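Local coordinates for protein BIM1 (Saccharomyces cerevisiae, PDB 4E61) that binds microtubules, including their plus ends, and pairs with a second copy of itself through its C-terminal EB1-like domain, at residues A11-T14 against K15-E18; I95-A98 against T99-F103. All coordinates share one frame; numbering follows the deposited sequence.

Contact 1 (A11-T14 against K15-E18); sequences AELT and KSQE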
ATOM      1  N   ALA A  11     -40.956  -2.276  -6.759  1.00 38.20           N
ATOM      2  CA  ALA A  11     -40.305  -1.667  -5.609  1.00 38.46           C
ATOM      3  C   ALA A  11     -39.002  -2.409  -5.288  1.00 47.32           C
ATOM      4  O   ALA A  11     -37.988  -1.761  -5.066  1.00 47.80           O
ATOM      5  CB  ALA A  11     -41.236  -1.664  -4.412  1.00 38.73           C
ATOM      6  N   GLU A  12     -39.020  -3.760  -5.317  1.00 47.03           N
ATOM      7  CA  GLU A  12     -37.848  -4.618  -5.106  1.00 48.57           C
ATOM      8  C   GLU A  12     -36.800  -4.336  -6.186  1.00 50.51           C
ATOM      9  O   GLU A  12     -35.601  -4.289  -5.885  1.00 50.91           O
ATOM     10  CB  GLU A  12     -38.231  -6.112  -5.192  1.00 51.08           C
ATOM     11  CG  GLU A  12     -39.029  -6.660  -4.015  1.00 74.06           C
ATOM     12  CD  GLU A  12     -39.848  -7.916  -4.295  1.00115.90           C
ATOM     13  OE1 GLU A  12     -39.270  -8.918  -4.780  1.00114.11           O
ATOM     14  OE2 GLU A  12     -41.067  -7.908  -3.997  1.00119.20           O
ATOM     15  N   LEU A  13     -37.258  -4.138  -7.437  1.00 45.20           N
ATOM     16  CA  LEU A  13     -36.373  -3.882  -8.567  1.00 45.14           C
ATOM     17  C   LEU A  13     -35.660  -2.533  -8.455  1.00 52.24           C
ATOM     18  O   LEU A  13     -34.435  -2.494  -8.605  1.00 50.03           O
ATOM     19  CB  LEU A  13     -37.086  -4.051  -9.923  1.00 44.67           C
ATOM     20  CG  LEU A  13     -36.270  -3.679 -11.190  1.00 48.47           C
ATOM     21  CD1 LEU A  13     -35.006  -4.554 -11.368  1.00 48.32           C
ATOM     22  CD2 LEU A  13     -37.135  -3.670 -12.414  1.00 49.37           C
ATOM     23  N   THR A  14     -36.416  -1.438  -8.160  1.00 51.76           N
ATOM     24  CA  THR A  14     -35.804  -0.115  -8.019  1.00 51.38           C
ATOM     25  C   THR A  14     -34.906  -0.037  -6.788  1.00 53.41           C
ATOM     26  O   THR A  14     -33.882   0.642  -6.828  1.00 52.93           O
ATOM     27  CB  THR A  14     -36.796   1.051  -8.201  1.00 61.90           C
ATOM     28  OG1 THR A  14     -37.527   1.245  -7.014  1.00 67.28           O
ATOM     29  CG2 THR A  14     -37.722   0.890  -9.410  1.00 56.43           C
ATOM     30  N   LYS A  15     -35.245  -0.793  -5.733  1.00 49.93           N
ATOM     31  CA  LYS A  15     -34.423  -0.882  -4.529  1.00 50.21           C
ATOM     32  C   LYS A  15     -33.136  -1.624  -4.857  1.00 56.57           C
ATOM     33  O   LYS A  15     -32.093  -1.218  -4.360  1.00 57.29           O
ATOM     34  CB  LYS A  15     -35.150  -1.577  -3.377  1.00 52.17           C
ATOM     35  CG  LYS A  15     -34.639  -1.114  -2.015  1.00 71.72           C
ATOM     36  CD  LYS A  15     -35.003  -2.092  -0.934  1.00 91.03           C
ATOM     37  CE  LYS A  15     -34.476  -1.697   0.425  1.00109.15           C
ATOM     38  NZ  LYS A  15     -34.668  -2.793   1.418  1.00122.35           N
ATOM     39  N   SER A  16     -33.194  -2.674  -5.728  1.00 52.64           N
ATOM     40  CA  SER A  16     -31.986  -3.410  -6.105  1.00 52.00           C
ATOM     41  C   SER A  16     -31.075  -2.623  -7.070  1.00 54.23           C
ATOM     42  O   SER A  16     -29.859  -2.749  -6.969  1.00 53.01           O
ATOM     43  CB  SER A  16     -32.297  -4.828  -6.579  1.00 56.24           C
ATOM     44  OG  SER A  16     -32.783  -4.867  -7.906  1.00 70.18           O
ATOM     45  N   GLN A  17     -31.655  -1.743  -7.923  1.00 50.72           N
ATOM     46  CA  GLN A  17     -30.913  -0.862  -8.826  1.00 50.76           C
ATOM     47  C   GLN A  17     -30.159   0.221  -8.024  1.00 57.28           C
ATOM     48  O   GLN A  17     -29.133   0.736  -8.490  1.00 58.83           O
ATOM     49  CB  GLN A  17     -31.853  -0.215  -9.856  1.00 51.87           C
ATOM     50  CG  GLN A  17     -32.345  -1.147 -10.984  1.00 58.69           C
ATOM     51  CD  GLN A  17     -33.569  -0.575 -11.718  1.00 74.63           C
ATOM     52  OE1 GLN A  17     -34.378   0.198 -11.168  1.00 68.76           O
ATOM     53  NE2 GLN A  17     -33.755  -0.958 -12.974  1.00 56.60           N
ATOM     54  N   GLU A  18     -30.671   0.556  -6.821  1.00 53.41           N
ATOM     55  CA  GLU A  18     -30.088   1.528  -5.895  1.00 52.84           C
ATOM     56  C   GLU A  18     -28.912   0.898  -5.164  1.00 58.22           C
ATOM     57  O   GLU A  18     -27.937   1.593  -4.890  1.00 58.07           O
ATOM     58  CB  GLU A  18     -31.127   2.014  -4.880  1.00 54.12           C
ATOM     59  CG  GLU A  18     -32.107   3.039  -5.425  1.00 68.17           C
ATOM     60  CD  GLU A  18     -33.102   3.592  -4.419  1.00 96.56           C
ATOM     61  OE1 GLU A  18     -33.134   3.105  -3.264  1.00 87.37           O
ATOM     62  OE2 GLU A  18     -33.851   4.524  -4.791  1.00 94.74           O
TER
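Lys15 N donates to Ala11 O, Ser16 N to Glu12 O (2.9 Å) and Gln17 N to Leu13 O (3.0 Å) in regular i to i+4 helical bonds, while the next one, Glu18 N to Thr14 O, is weak at 3.2 Å. The Leu13 carbonyl carries a second load: Ser16 OG reaches its oxygen at 3.0 Å, with a C=O...OG angle of 120°, so hydroxyl and amide share one acceptor. With chi1 at 78°, OG sits between the backbone N and the carbonyl carbon of Ser16, from where it reaches back up the helix. These residues lie near the start of the long helix 2-63, which forms a parallel two-stranded coiled coil with the second subunit; Leu13 and Ser16 are buried, and both pack on Ser16 of that subunit. Without this hydroxyl, as with an alanine in its place, the Leu13 oxygen would probably keep only Gln17 N of its two donors, and a small gap would open against Ser16 of the second subunit. The extended side chain of Gln17 runs obliquely across Leu13 and Thr14. Gln17 NE2 lies 4.1 Å from Leu13 CG, and Gln17 OE1 lies 3.8 Å from Thr14 CG2.

Contact 2 (I95-A98 against T99-F103); sequences ILYA and TAEGF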
ATOM      1  N   ILE A  95      19.524  -3.947   8.102  1.00 34.30           N
ATOM      2  CA  ILE A  95      18.133  -3.506   8.014  1.00 34.86           C
ATOM      3  C   ILE A  95      17.582  -3.735   6.595  1.00 39.46           C
ATOM      4  O   ILE A  95      16.488  -4.274   6.460  1.00 39.77           O
ATOM      5  CB  ILE A  95      17.857  -2.070   8.545  1.00 37.13           C
ATOM      6  CG1 ILE A  95      18.232  -1.964  10.041  1.00 37.34           C
ATOM      7  CG2 ILE A  95      16.358  -1.698   8.330  1.00 34.79           C
ATOM      8  CD1 ILE A  95      18.312  -0.463  10.613  1.00 46.62           C
ATOM      9  N   LEU A  96      18.359  -3.382   5.556  1.00 36.20           N
ATOM     10  CA  LEU A  96      17.987  -3.575   4.136  1.00 36.65           C
ATOM     11  C   LEU A  96      17.805  -5.048   3.756  1.00 42.64           C
ATOM     12  O   LEU A  96      16.881  -5.376   3.000  1.00 43.48           O
ATOM     13  CB  LEU A  96      18.961  -2.871   3.136  1.00 35.72           C
ATOM     14  CG  LEU A  96      19.129  -1.346   3.262  1.00 38.25           C
ATOM     15  CD1 LEU A  96      20.358  -0.878   2.537  1.00 37.61           C
ATOM     16  CD2 LEU A  96      17.876  -0.576   2.850  1.00 36.55           C
ATOM     17  N   TYR A  97      18.682  -5.923   4.262  1.00 40.85           N
ATOM     18  CA  TYR A  97      18.605  -7.371   4.015  1.00 41.61           C
ATOM     19  C   TYR A  97      17.326  -7.958   4.662  1.00 45.65           C
ATOM     20  O   TYR A  97      16.596  -8.685   3.996  1.00 46.74           O
ATOM     21  CB  TYR A  97      19.902  -8.115   4.456  1.00 43.51           C
ATOM     22  CG  TYR A  97      19.849  -9.568   4.046  1.00 47.08           C
ATOM     23  CD1 TYR A  97      20.140  -9.952   2.737  1.00 49.46           C
ATOM     24  CD2 TYR A  97      19.354 -10.540   4.916  1.00 48.08           C
ATOM     25  CE1 TYR A  97      19.970 -11.269   2.316  1.00 52.19           C
ATOM     26  CE2 TYR A  97      19.194 -11.862   4.510  1.00 49.19           C
ATOM     27  CZ  TYR A  97      19.507 -12.223   3.210  1.00 60.84           C
ATOM     28  OH  TYR A  97      19.349 -13.531   2.818  1.00 67.87           O
ATOM     29  N   ALA A  98      17.022  -7.576   5.926  1.00 40.73           N
ATOM     30  CA  ALA A  98      15.797  -7.983   6.623  1.00 39.64           C
ATOM     31  C   ALA A  98      14.522  -7.522   5.870  1.00 44.45           C
ATOM     32  O   ALA A  98      13.506  -8.201   5.950  1.00 43.80           O
ATOM     33  CB  ALA A  98      15.793  -7.451   8.050  1.00 39.31           C
ATOM     34  N   THR A  99      14.569  -6.371   5.150  1.00 42.13           N
ATOM     35  CA  THR A  99      13.422  -5.877   4.379  1.00 41.56           C
ATOM     36  C   THR A  99      13.232  -6.700   3.119  1.00 48.12           C
ATOM     37  O   THR A  99      12.102  -7.036   2.778  1.00 47.72           O
ATOM     38  CB  THR A  99      13.282  -4.315   4.313  1.00 42.61           C
ATOM     39  OG1 THR A  99      12.878  -3.847   3.029  1.00 43.67           O
ATOM     40  CG2 THR A  99      14.470  -3.574   4.775  1.00 33.53           C
ATOM     41  N   ALA A 100      14.351  -7.103   2.483  1.00 48.80           N
ATOM     42  CA  ALA A 100      14.387  -7.984   1.306  1.00 50.03           C
ATOM     43  C   ALA A 100      13.834  -9.365   1.675  1.00 60.03           C
ATOM     44  O   ALA A 100      13.022  -9.915   0.936  1.00 60.23           O
ATOM     45  CB  ALA A 100      15.816  -8.123   0.799  1.00 50.36           C
ATOM     46  N   GLU A 101      14.242  -9.896   2.846  1.00 61.94           N
ATOM     47  CA  GLU A 101      13.821 -11.200   3.378  1.00 63.71           C
ATOM     48  C   GLU A 101      12.284 -11.351   3.601  1.00 70.39           C
ATOM     49  O   GLU A 101      11.743 -12.452   3.419  1.00 70.41           O
ATOM     50  CB  GLU A 101      14.647 -11.569   4.626  1.00 65.09           C
ATOM     51  CG  GLU A 101      14.791 -13.068   4.805  1.00 80.09           C
ATOM     52  CD  GLU A 101      16.182 -13.541   5.166  1.00104.08           C
ATOM     53  OE1 GLU A 101      16.645 -13.232   6.289  1.00117.55           O
ATOM     54  OE2 GLU A 101      16.798 -14.247   4.336  1.00 85.52           O
ATOM     55  N   GLY A 102      11.610 -10.245   3.920  1.00 68.19           N
ATOM     56  CA  GLY A 102      10.168 -10.232   4.134  1.00 69.55           C
ATOM     57  C   GLY A 102       9.329  -9.785   2.949  1.00 78.42           C
ATOM     58  O   GLY A 102       8.186  -9.367   3.139  1.00 77.59           O
ATOM     59  N   PHE A 103       9.868  -9.881   1.714  1.00 79.68           N
ATOM     60  CA  PHE A 103       9.152  -9.533   0.470  1.00 81.24           C
ATOM     61  C   PHE A 103       8.216 -10.686   0.020  1.00 89.10           C
ATOM     62  O   PHE A 103       7.384 -10.501  -0.871  1.00 88.40           O
ATOM     63  CB  PHE A 103      10.158  -9.210  -0.642  1.00 83.12           C
ATOM     64  CG  PHE A 103       9.757  -8.152  -1.645  1.00 84.78           C
ATOM     65  CD1 PHE A 103      10.362  -6.899  -1.637  1.00 87.85           C
ATOM     66  CD2 PHE A 103       8.851  -8.439  -2.662  1.00 86.75           C
ATOM     67  CE1 PHE A 103      10.032  -5.938  -2.597  1.00 88.57           C
ATOM     68  CE2 PHE A 103       8.511  -7.471  -3.613  1.00 89.67           C
ATOM     69  CZ  PHE A 103       9.110  -6.231  -3.579  1.00 87.76           C
TER
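The phenol ring of Tyr97 and the carboxylate of Glu101, one helical turn apart, stand almost perpendicular, their planes 85° apart. Glu101 comes to the ring obliquely, nearest its CE2 atom: OE1 and OE2 each lie 3.4 Å from Tyr97 CE2, and Glu101 OE2 is 3.1 Å from Tyr97 OH. Both side chains leave the helix with CG anti to the backbone N (chi1 -174° for Tyr97), and a bend in the glutamate chain at chi2 turns its carboxylate back to the tyrosine. Beneath them, Glu101 N donates to Tyr97 O at 2.9 Å, a bond nearly in line with the carbonyl that joins successive turns of the same helix; Ala100 N to Leu96 O, at 3.1 Å, does likewise. The regular pattern fades where helix 84-101 runs out: Gly102 N reaches Ala98 O only weakly, at 3.4 Å, and Phe103 continues as loop, its ring meeting that of Phe45. Leu96 packs on Leu48, Ile51 and Val55 of helix 2-63, and with Ile95 it also meets Ile51 of the second subunit, the kind of interface that builds the EB1-type dimeric helix bundle. Ile95 and Leu96 thus face the bundle and Ala98 and Thr99 meet Lys47 of the second subunit, whereas the charge of Glu101, at an exposed position, is likely to be stabilised mainly by solvent.

Contact 1 comes first along the chain, near the start of helix 2-63, and contact 2 follows at the end of helix 84-101. Their centres are 51 Å apart, about 38 Å separates their nearest atoms, and they fall on opposite sides of the chain's centre. Each is a turn-to-turn contact within a single helix, and each also reaches the second subunit. The long helix joins the two regions: at 11-18 it runs as coiled coil beside its partner, whereas its later part packs against helix 84-101. This is consistent with dimer contacts at two distant levels of one EB1-like C-terminal domain, the coiled coil and the helical bundle.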